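Local structure of leucyl-tRNA synthetase subunit alpha (Aquifex aeolicus, 3O0A) at residues 44-52 with 194-204; 98-109 with 123-131. The protein attaches leucine to its tRNA as part of leucyl-tRNA synthetase and, through this CP1 hydrolytic domain, probably removes wrongly attached amino acids. All coordinates share one frame; numbering follows the deposited sequence.

Contact 1 (44-52 with 194-204)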
loop_
_atom_site.group_PDB
_atom_site.type_symbol
_atom_site.label_atom_id
_atom_site.label_comp_id
_atom_site.label_asym_id
_atom_site.label_seq_id
_atom_site.Cartn_x
_atom_site.Cartn_y
_atom_site.Cartn_z
ATOM N N THR A 44 1.143 7.720 5.895
ATOM C CA THR A 44 1.493 6.790 6.976
ATOM C C THR A 44 2.066 7.508 8.185
ATOM O O THR A 44 2.826 8.451 8.032
ATOM C CB THR A 44 2.504 5.686 6.510
ATOM O OG1 THR A 44 2.795 4.807 7.608
ATOM C CG2 THR A 44 3.804 6.286 5.978
ATOM N N THR A 45 1.708 7.051 9.384
ATOM C CA THR A 45 2.359 7.530 10.604
ATOM C C THR A 45 3.549 6.632 10.945
ATOM O O THR A 45 4.202 6.817 11.975
ATOM C CB THR A 45 1.384 7.583 11.805
ATOM O OG1 THR A 45 0.883 6.266 12.075
ATOM C CG2 THR A 45 0.220 8.515 11.492
ATOM N N ARG A 46 3.815 5.663 10.066
ATOM C CA ARG A 46 4.903 4.701 10.258
ATOM C C ARG A 46 5.881 4.640 9.071
ATOM O O ARG A 46 6.115 3.566 8.504
ATOM C CB ARG A 46 4.340 3.311 10.570
ATOM C CG ARG A 46 3.633 3.182 11.945
ATOM C CD ARG A 46 4.529 3.546 13.128
ATOM N NE ARG A 46 5.759 2.756 13.204
ATOM C CZ ARG A 46 5.858 1.539 13.740
ATOM N NH1 ARG A 46 4.793 0.923 14.253
ATOM N NH2 ARG A 46 7.039 0.929 13.765
ATOM N N PRO A 47 6.482 5.788 8.706
ATOM C CA PRO A 47 7.399 5.749 7.569
ATOM C C PRO A 47 8.657 4.915 7.863
ATOM O O PRO A 47 9.333 4.478 6.931
ATOM C CB PRO A 47 7.727 7.227 7.352
ATOM C CG PRO A 47 7.594 7.839 8.713
ATOM C CD PRO A 47 6.405 7.138 9.295
ATOM N N ASP A 48 8.948 4.688 9.150
ATOM C CA ASP A 48 10.035 3.804 9.572
ATOM C C ASP A 48 9.858 2.357 9.094
ATOM O O ASP A 48 10.824 1.596 9.071
ATOM C CB ASP A 48 10.235 3.842 11.105
ATOM C CG ASP A 48 8.958 3.514 11.892
ATOM O OD1 ASP A 48 7.834 3.856 11.458
ATOM O OD2 ASP A 48 9.083 2.929 12.980
ATOM N N THR A 49 8.635 2.000 8.695
ATOM C CA THR A 49 8.298 0.638 8.266
ATOM C C THR A 49 8.172 0.477 6.740
ATOM O O THR A 49 7.764 -0.591 6.255
ATOM C CB THR A 49 6.993 0.133 8.934
ATOM O OG1 THR A 49 5.860 0.861 8.439
ATOM C CG2 THR A 49 7.079 0.265 10.467
ATOM N N VAL A 50 8.529 1.520 5.990
ATOM C CA VAL A 50 8.263 1.537 4.541
ATOM C C VAL A 50 8.932 0.359 3.803
ATOM O O VAL A 50 8.388 -0.169 2.829
ATOM C CB VAL A 50 8.635 2.905 3.897
ATOM C CG1 VAL A 50 10.143 3.130 3.930
ATOM C CG2 VAL A 50 8.078 3.004 2.430
ATOM N N PHE A 51 10.105 -0.068 4.277
ATOM C CA PHE A 51 10.781 -1.190 3.621
ATOM C C PHE A 51 10.019 -2.496 3.828
ATOM O O PHE A 51 10.263 -3.479 3.127
ATOM C CB PHE A 51 12.229 -1.327 4.099
ATOM C CG PHE A 51 13.147 -0.252 3.571
ATOM C CD1 PHE A 51 13.208 0.995 4.186
ATOM C CD2 PHE A 51 13.967 -0.501 2.461
ATOM C CE1 PHE A 51 14.067 2.004 3.704
ATOM C CE2 PHE A 51 14.841 0.490 1.972
ATOM C CZ PHE A 51 14.887 1.753 2.593
ATOM N N GLY A 52 9.093 -2.494 4.786
ATOM C CA GLY A 52 8.321 -3.688 5.129
ATOM C C GLY A 52 6.976 -3.756 4.442
ATOM O O GLY A 52 6.195 -4.670 4.700
ATOM N N SER A 194 13.938 2.964 15.450
ATOM C CA SER A 194 12.812 3.184 14.549
ATOM C C SER A 194 12.273 4.613 14.602
ATOM O O SER A 194 11.858 5.149 13.573
ATOM C CB SER A 194 11.712 2.137 14.770
ATOM O OG SER A 194 11.341 2.018 16.138
ATOM N N GLU A 195 12.314 5.254 15.772
ATOM C CA GLU A 195 11.867 6.653 15.861
ATOM C C GLU A 195 12.751 7.590 15.029
ATOM O O GLU A 195 12.238 8.419 14.268
ATOM C CB GLU A 195 11.734 7.140 17.314
ATOM C CG GLU A 195 10.641 6.440 18.125
ATOM C CD GLU A 195 9.267 6.484 17.458
ATOM O OE1 GLU A 195 8.772 7.595 17.157
ATOM O OE2 GLU A 195 8.683 5.400 17.236
ATOM N N THR A 196 14.067 7.425 15.144
ATOM C CA THR A 196 15.025 8.169 14.316
ATOM C C THR A 196 14.806 7.893 12.825
ATOM O O THR A 196 14.869 8.808 11.990
ATOM C CB THR A 196 16.473 7.829 14.702
ATOM O OG1 THR A 196 16.681 8.135 16.088
ATOM C CG2 THR A 196 17.469 8.632 13.854
ATOM N N ALA A 197 14.536 6.629 12.506
ATOM C CA ALA A 197 14.311 6.201 11.126
ATOM C C ALA A 197 13.093 6.872 10.495
ATOM O O ALA A 197 13.073 7.093 9.289
ATOM C CB ALA A 197 14.166 4.688 11.055
ATOM N N LYS A 198 12.074 7.188 11.295
ATOM C CA LYS A 198 10.919 7.917 10.757
ATOM C C LYS A 198 11.377 9.194 10.061
ATOM O O LYS A 198 11.019 9.441 8.913
ATOM C CB LYS A 198 9.899 8.243 11.855
ATOM C CG LYS A 198 9.079 7.062 12.303
ATOM C CD LYS A 198 8.157 7.451 13.453
ATOM C CE LYS A 198 7.474 6.222 14.049
ATOM N NZ LYS A 198 6.744 6.604 15.296
ATOM N N ARG A 199 12.188 9.991 10.753
ATOM C CA ARG A 199 12.710 11.236 10.202
ATOM C C ARG A 199 13.664 11.016 9.031
ATOM O O ARG A 199 13.553 11.682 7.998
ATOM C CB ARG A 199 13.419 12.026 11.304
ATOM C CG ARG A 199 14.050 13.325 10.860
ATOM C CD ARG A 199 14.297 14.245 12.059
ATOM N NE ARG A 199 15.462 13.874 12.863
ATOM C CZ ARG A 199 15.445 13.106 13.952
ATOM N NH1 ARG A 199 14.316 12.560 14.399
ATOM N NH2 ARG A 199 16.578 12.869 14.596
ATOM N N LYS A 200 14.622 10.114 9.217
ATOM C CA LYS A 200 15.682 9.919 8.221
ATOM C C LYS A 200 15.091 9.393 6.917
ATOM O O LYS A 200 15.452 9.869 5.835
ATOM C CB LYS A 200 16.784 8.979 8.740
ATOM C CG LYS A 200 17.561 9.483 9.962
ATOM C CD LYS A 200 18.290 10.777 9.679
ATOM C CE LYS A 200 19.062 11.222 10.920
ATOM N NZ LYS A 200 19.887 12.387 10.599
ATOM N N ILE A 201 14.177 8.429 7.014
ATOM C CA ILE A 201 13.516 7.878 5.822
ATOM C C ILE A 201 12.632 8.923 5.135
ATOM O O ILE A 201 12.654 9.066 3.902
ATOM C CB ILE A 201 12.730 6.574 6.133
ATOM C CG1 ILE A 201 13.738 5.450 6.423
ATOM C CG2 ILE A 201 11.760 6.226 4.971
ATOM C CD1 ILE A 201 13.157 4.191 7.040
ATOM N N THR A 202 11.883 9.672 5.934
ATOM C CA THR A 202 11.000 10.690 5.381
ATOM C C THR A 202 11.816 11.764 4.648
ATOM O O THR A 202 11.450 12.159 3.539
ATOM C CB THR A 202 10.074 11.332 6.445
ATOM O OG1 THR A 202 9.297 10.321 7.095
ATOM C CG2 THR A 202 9.100 12.277 5.774
ATOM N N GLU A 203 12.915 12.221 5.244
ATOM C CA GLU A 203 13.754 13.234 4.574
ATOM C C GLU A 203 14.359 12.725 3.269
ATOM O O GLU A 203 14.446 13.472 2.291
ATOM C CB GLU A 203 14.871 13.771 5.476
ATOM C CG GLU A 203 15.959 14.571 4.707
ATOM C CD GLU A 203 15.512 15.949 4.184
ATOM O OE1 GLU A 203 14.500 16.046 3.437
ATOM O OE2 GLU A 203 16.207 16.942 4.508
ATOM N N TRP A 204 14.790 11.466 3.269
ATOM C CA TRP A 204 15.371 10.838 2.080
ATOM C C TRP A 204 14.352 10.772 0.944
ATOM O O TRP A 204 14.637 11.146 -0.191
ATOM C CB TRP A 204 15.861 9.438 2.444
ATOM C CG TRP A 204 16.451 8.608 1.337
ATOM C CD1 TRP A 204 17.547 8.894 0.557
ATOM C CD2 TRP A 204 16.010 7.312 0.950
ATOM N NE1 TRP A 204 17.789 7.852 -0.318
ATOM C CE2 TRP A 204 16.861 6.867 -0.090
ATOM C CE3 TRP A 204 14.964 6.481 1.374
ATOM C CZ2 TRP A 204 16.699 5.628 -0.701
ATOM C CZ3 TRP A 204 14.803 5.245 0.753
ATOM C CH2 TRP A 204 15.675 4.832 -0.264
HETATM O O HOH W 1 8.834 3.016 15.857
#
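F51 turns the edge of its ring to I201, whose CD1 lies near the ring plane 4.1 Å from CE1. Its far end meets the indole of W204 obliquely, the two side chains crossing at about a right angle; outside the two segments the same indole meets F189 edge-to-face and R208 in a cation-pi contact. The guanidinium of R46 holds the carboxylate of D48 at its edge, side-on, with R46 NE bound to D48 OD1 at 2.9 Å and NH2 to OD2; OD1 is used through its syn lone pair. CG of D48 sits between backbone N and carbonyl carbon (chi1 55°), which turns the carboxylate back to R46 and lays it beside the aliphatic chain of K198. That chain runs the same way as D48, its CE 3.5 Å from D48 OD1, and carries NZ on to a salt bridge with E195. A water joins the polar groups: it donates to D48 OD2 and E195 OE2 and accepts from S194 OG, which also meets the backbone N of G181. Further along the helix P47 packs its CG 3.4 Å from T202 OG1, a hydroxyl already donating to K198 O, while V50 CG1 slides past I201 CG2 at 3.6 Å. No direct hydrogen bond joins the two segments. The sequence T44 to T49 matches the threonine-rich TTRPDT motif of leucyl-tRNA synthetase editing domains, here an ST turn at T44 leading into a 3-10 turn backed by helix 194-207.

Contact 2 (98-109 with 123-131); sequences RTMEEDKEGVFL and PVWSANYVL
Strands 106-109 and 123-127 pair antiparallel: V107 and S126 form a hydrogen-bonded pair, each N donating to the other's O at 2.9 Å, and L109 N bonds V124 O. G106 faces A127 and F108 faces W125 as non-hydrogen-bonded pairs. At the G106 end the pairing passes into a turn, where N128 N bonds E105 O nearly along the C=O axis.

Polar side chains take over there. N128 OD1 receives E105 N along a nearly straight N-H (177°), but from above the amide plane. R98 grips the single backbone atom N128 O side-on with two nitrogens, NE at 3.0 Å in the carbonyl plane and NH2 at 3.2 Å above it, while L131 CD2 lies over one guanidinium face; R98 NH1 bridges to E61.

A cation-pi contact forms at K104, whose chain bends at chi4 (-83°) to set NZ over Y129, offset toward the ring's rim and 3.4 Å from its centroid; V130 CG2 covers the opposite face, and Y129 OH bonds D149.

Among apolar contacts, W125 lays its indole across the neighbouring strand, CG anti to the carbonyl carbon (chi1 -74°), and F108 CB stands 3.8 Å over the centroid of its six-membered ring, a CH-pi contact. The F108 ring itself lies obliquely to the indole and reaches P123 CB with CE1 at 3.6 Å. A serine in place of W125 would probably leave F108 CB without its aromatic platform and uncover the backbone of V107 and F108 beside the indole.

Backbone bonds thus set the register, whereas the R98 guanidinium, the N128 amide oxygen and a cation-pi contact reinforce the irregular end of the hairpin, where the two buried cations, R98 and K104, are probably stabilised by carbonyl, carboxylate and ring.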
loop_
_atom_site.group_PDB
_atom_site.type_symbol
_atom_site.label_atom_id
_atom_site.label_comp_id
_atom_site.label_asym_id
_atom_site.label_seq_id
_atom_site.Cartn_x
_atom_site.Cartn_y
_atom_site.Cartn_z
ATOM N N ARG A 98 -17.787 -2.587 8.065
ATOM C CA ARG A 98 -16.555 -2.714 7.283
ATOM C C ARG A 98 -15.310 -2.902 8.141
ATOM O O ARG A 98 -14.221 -3.210 7.612
ATOM C CB ARG A 98 -16.371 -1.487 6.378
ATOM C CG ARG A 98 -17.323 -1.500 5.184
ATOM C CD ARG A 98 -17.225 -0.246 4.371
ATOM N NE ARG A 98 -15.816 0.069 4.115
ATOM C CZ ARG A 98 -15.386 1.001 3.277
ATOM N NH1 ARG A 98 -16.253 1.721 2.571
ATOM N NH2 ARG A 98 -14.074 1.216 3.161
ATOM N N THR A 99 -15.465 -2.652 9.438
ATOM C CA THR A 99 -14.341 -2.610 10.379
ATOM C C THR A 99 -14.532 -3.546 11.576
ATOM O O THR A 99 -13.579 -3.819 12.311
ATOM C CB THR A 99 -14.106 -1.184 10.914
ATOM O OG1 THR A 99 -15.285 -0.745 11.587
ATOM C CG2 THR A 99 -13.776 -0.210 9.776
ATOM N N MET A 100 -15.761 -4.002 11.807
ATOM C CA MET A 100 -15.977 -5.061 12.802
ATOM C C MET A 100 -15.494 -6.358 12.179
ATOM O O MET A 100 -16.264 -7.132 11.616
ATOM C CB MET A 100 -17.426 -5.140 13.301
ATOM C CG MET A 100 -17.621 -4.413 14.623
ATOM S SD MET A 100 -19.294 -4.421 15.253
ATOM C CE MET A 100 -19.270 -5.914 16.246
ATOM N N GLU A 101 -14.185 -6.549 12.307
ATOM C CA GLU A 101 -13.386 -7.480 11.515
ATOM C C GLU A 101 -13.393 -8.908 12.062
ATOM O O GLU A 101 -12.588 -9.251 12.929
ATOM C CB GLU A 101 -11.942 -6.971 11.495
ATOM C CG GLU A 101 -11.524 -6.331 12.824
ATOM C CD GLU A 101 -10.040 -6.422 13.091
ATOM O OE1 GLU A 101 -9.267 -5.755 12.377
ATOM O OE2 GLU A 101 -9.654 -7.148 14.033
ATOM N N GLU A 102 -14.297 -9.734 11.549
ATOM C CA GLU A 102 -14.243 -11.165 11.811
ATOM C C GLU A 102 -14.030 -11.922 10.496
ATOM O O GLU A 102 -14.049 -13.156 10.464
ATOM C CB GLU A 102 -15.508 -11.635 12.544
ATOM C CG GLU A 102 -15.258 -12.716 13.601
ATOM C CD GLU A 102 -14.725 -12.172 14.927
ATOM O OE1 GLU A 102 -14.095 -11.091 14.945
ATOM O OE2 GLU A 102 -14.932 -12.843 15.962
ATOM N N ASP A 103 -13.814 -11.159 9.423
ATOM C CA ASP A 103 -13.488 -11.681 8.094
ATOM C C ASP A 103 -13.286 -10.530 7.124
ATOM O O ASP A 103 -14.064 -10.360 6.190
ATOM C CB ASP A 103 -14.585 -12.599 7.542
ATOM C CG ASP A 103 -14.208 -14.063 7.602
ATOM O OD1 ASP A 103 -13.201 -14.451 6.968
ATOM O OD2 ASP A 103 -14.930 -14.823 8.274
ATOM N N LYS A 104 -12.262 -9.725 7.368
ATOM C CA LYS A 104 -11.754 -8.773 6.372
ATOM C C LYS A 104 -12.016 -9.259 4.951
ATOM O O LYS A 104 -11.937 -10.458 4.679
ATOM C CB LYS A 104 -10.259 -8.599 6.567
ATOM C CG LYS A 104 -9.903 -8.145 7.954
ATOM C CD LYS A 104 -8.444 -7.845 8.072
ATOM C CE LYS A 104 -8.227 -6.906 9.233
ATOM N NZ LYS A 104 -8.474 -5.509 8.800
ATOM N N GLU A 105 -12.334 -8.329 4.051
ATOM C CA GLU A 105 -12.633 -8.678 2.666
ATOM C C GLU A 105 -11.891 -7.738 1.734
ATOM O O GLU A 105 -11.859 -6.530 1.963
ATOM C CB GLU A 105 -14.139 -8.617 2.362
ATOM C CG GLU A 105 -14.488 -9.249 0.989
ATOM C CD GLU A 105 -15.961 -9.154 0.589
ATOM O OE1 GLU A 105 -16.811 -8.817 1.446
ATOM O OE2 GLU A 105 -16.268 -9.440 -0.599
ATOM N N GLY A 106 -11.296 -8.310 0.696
ATOM C CA GLY A 106 -10.652 -7.509 -0.335
ATOM C C GLY A 106 -10.524 -8.211 -1.672
ATOM O O GLY A 106 -10.889 -9.381 -1.829
ATOM N N VAL A 107 -9.979 -7.484 -2.636
ATOM C CA VAL A 107 -9.858 -7.963 -4.006
ATOM C C VAL A 107 -8.553 -7.445 -4.600
ATOM O O VAL A 107 -8.130 -6.320 -4.297
ATOM C CB VAL A 107 -11.056 -7.521 -4.890
ATOM C CG1 VAL A 107 -12.344 -8.229 -4.464
ATOM C CG2 VAL A 107 -11.239 -5.997 -4.898
ATOM N N PHE A 108 -7.905 -8.274 -5.408
ATOM C CA PHE A 108 -6.625 -7.890 -6.029
ATOM C C PHE A 108 -6.934 -7.104 -7.296
ATOM O O PHE A 108 -7.767 -7.536 -8.103
ATOM C CB PHE A 108 -5.815 -9.153 -6.334
ATOM C CG PHE A 108 -4.532 -8.927 -7.105
ATOM C CD1 PHE A 108 -3.659 -7.884 -6.792
ATOM C CD2 PHE A 108 -4.189 -9.811 -8.134
ATOM C CE1 PHE A 108 -2.474 -7.710 -7.518
ATOM C CE2 PHE A 108 -3.013 -9.665 -8.858
ATOM C CZ PHE A 108 -2.141 -8.609 -8.551
ATOM N N LEU A 109 -6.274 -5.958 -7.460
ATOM C CA LEU A 109 -6.490 -5.102 -8.632
ATOM C C LEU A 109 -5.659 -5.480 -9.864
ATOM O O LEU A 109 -5.859 -4.926 -10.947
ATOM C CB LEU A 109 -6.279 -3.626 -8.254
ATOM C CG LEU A 109 -7.119 -3.109 -7.076
ATOM C CD1 LEU A 109 -6.902 -1.578 -6.921
ATOM C CD2 LEU A 109 -8.630 -3.467 -7.178
ATOM N N PRO A 123 1.820 -6.100 -4.657
ATOM C CA PRO A 123 0.476 -6.101 -5.244
ATOM C C PRO A 123 -0.461 -5.050 -4.652
ATOM O O PRO A 123 -0.407 -4.763 -3.450
ATOM C CB PRO A 123 -0.035 -7.516 -4.944
ATOM C CG PRO A 123 0.698 -7.913 -3.711
ATOM C CD PRO A 123 2.059 -7.312 -3.848
ATOM N N VAL A 124 -1.304 -4.475 -5.509
ATOM C CA VAL A 124 -2.290 -3.493 -5.089
ATOM C C VAL A 124 -3.666 -4.141 -4.990
ATOM O O VAL A 124 -4.149 -4.726 -5.959
ATOM C CB VAL A 124 -2.340 -2.288 -6.037
ATOM C CG1 VAL A 124 -3.251 -1.189 -5.457
ATOM C CG2 VAL A 124 -0.937 -1.740 -6.266
ATOM N N TRP A 125 -4.258 -4.011 -3.804
ATOM C CA TRP A 125 -5.570 -4.543 -3.444
ATOM C C TRP A 125 -6.539 -3.413 -3.082
ATOM O O TRP A 125 -6.130 -2.267 -2.868
ATOM C CB TRP A 125 -5.400 -5.461 -2.230
ATOM C CG TRP A 125 -4.776 -6.762 -2.545
ATOM C CD1 TRP A 125 -3.483 -6.996 -2.947
ATOM C CD2 TRP A 125 -5.414 -8.030 -2.480
ATOM N NE1 TRP A 125 -3.288 -8.348 -3.145
ATOM C CE2 TRP A 125 -4.459 -9.003 -2.869
ATOM C CE3 TRP A 125 -6.707 -8.445 -2.142
ATOM C CZ2 TRP A 125 -4.758 -10.363 -2.916
ATOM C CZ3 TRP A 125 -7.010 -9.803 -2.202
ATOM C CH2 TRP A 125 -6.041 -10.742 -2.590
ATOM N N SER A 126 -7.833 -3.725 -3.048
ATOM C CA SER A 126 -8.807 -2.877 -2.362
ATOM C C SER A 126 -9.385 -3.711 -1.231
ATOM O O SER A 126 -9.506 -4.933 -1.368
ATOM C CB SER A 126 -9.912 -2.408 -3.308
ATOM O OG SER A 126 -10.780 -1.472 -2.689
ATOM N N ALA A 127 -9.710 -3.066 -0.111
ATOM C CA ALA A 127 -10.238 -3.794 1.064
ATOM C C ALA A 127 -11.219 -2.993 1.910
ATOM O O ALA A 127 -11.176 -1.765 1.914
ATOM C CB ALA A 127 -9.097 -4.332 1.927
ATOM N N ASN A 128 -12.117 -3.698 2.608
ATOM C CA ASN A 128 -13.166 -3.044 3.402
ATOM C C ASN A 128 -12.644 -2.261 4.602
ATOM O O ASN A 128 -13.213 -1.224 4.972
ATOM C CB ASN A 128 -14.259 -4.032 3.835
ATOM C CG ASN A 128 -13.741 -5.148 4.732
ATOM O OD1 ASN A 128 -12.533 -5.364 4.859
ATOM N ND2 ASN A 128 -14.672 -5.874 5.356
ATOM N N TYR A 129 -11.544 -2.729 5.188
ATOM C CA TYR A 129 -11.041 -2.144 6.440
ATOM C C TYR A 129 -10.320 -0.798 6.269
ATOM O O TYR A 129 -10.024 -0.108 7.253
ATOM C CB TYR A 129 -10.180 -3.167 7.206
ATOM C CG TYR A 129 -8.768 -3.381 6.677
ATOM C CD1 TYR A 129 -8.516 -4.251 5.604
ATOM C CD2 TYR A 129 -7.678 -2.748 7.273
ATOM C CE1 TYR A 129 -7.211 -4.455 5.120
ATOM C CE2 TYR A 129 -6.368 -2.945 6.794
ATOM C CZ TYR A 129 -6.140 -3.801 5.734
ATOM O OH TYR A 129 -4.850 -3.998 5.280
ATOM N N VAL A 130 -10.048 -0.429 5.019
ATOM C CA VAL A 130 -9.376 0.806 4.712
ATOM C C VAL A 130 -10.436 1.830 4.331
ATOM O O VAL A 130 -11.174 1.643 3.365
ATOM C CB VAL A 130 -8.317 0.594 3.589
ATOM C CG1 VAL A 130 -7.740 1.924 3.123
ATOM C CG2 VAL A 130 -7.209 -0.310 4.107
ATOM N N LEU A 131 -10.525 2.892 5.126
ATOM C CA LEU A 131 -11.543 3.912 4.902
ATOM C C LEU A 131 -10.986 5.012 4.016
ATOM O O LEU A 131 -9.855 5.454 4.208
ATOM C CB LEU A 131 -12.045 4.483 6.234
ATOM C CG LEU A 131 -12.738 3.474 7.167
ATOM C CD1 LEU A 131 -13.172 4.136 8.489
ATOM C CD2 LEU A 131 -13.929 2.799 6.483
#

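Contact 1 is the more buried of the two, packing the loop after strand 37-44 on helix 194-207; contact 2, partly buried, joins the hairpin strands 106-114 and 121-127 at one border of the mixed sheet. Their centres are 24 Å apart, on opposite sides of the chain's centre, and they do not touch. Contact 2 is nested within the long loop closed by contact 1. The two hold different elements; strand 55-58, next in the chain after loop 44-52, pairs with strand 121-127. The chemistry follows the place: helix against loop meets through apolar side chains and a water-bridged cluster of charged side chains, whereas the hairpin is joined by direct backbone bonds, with side-chain hydrogen bonds and a cation-pi contact at its irregular end.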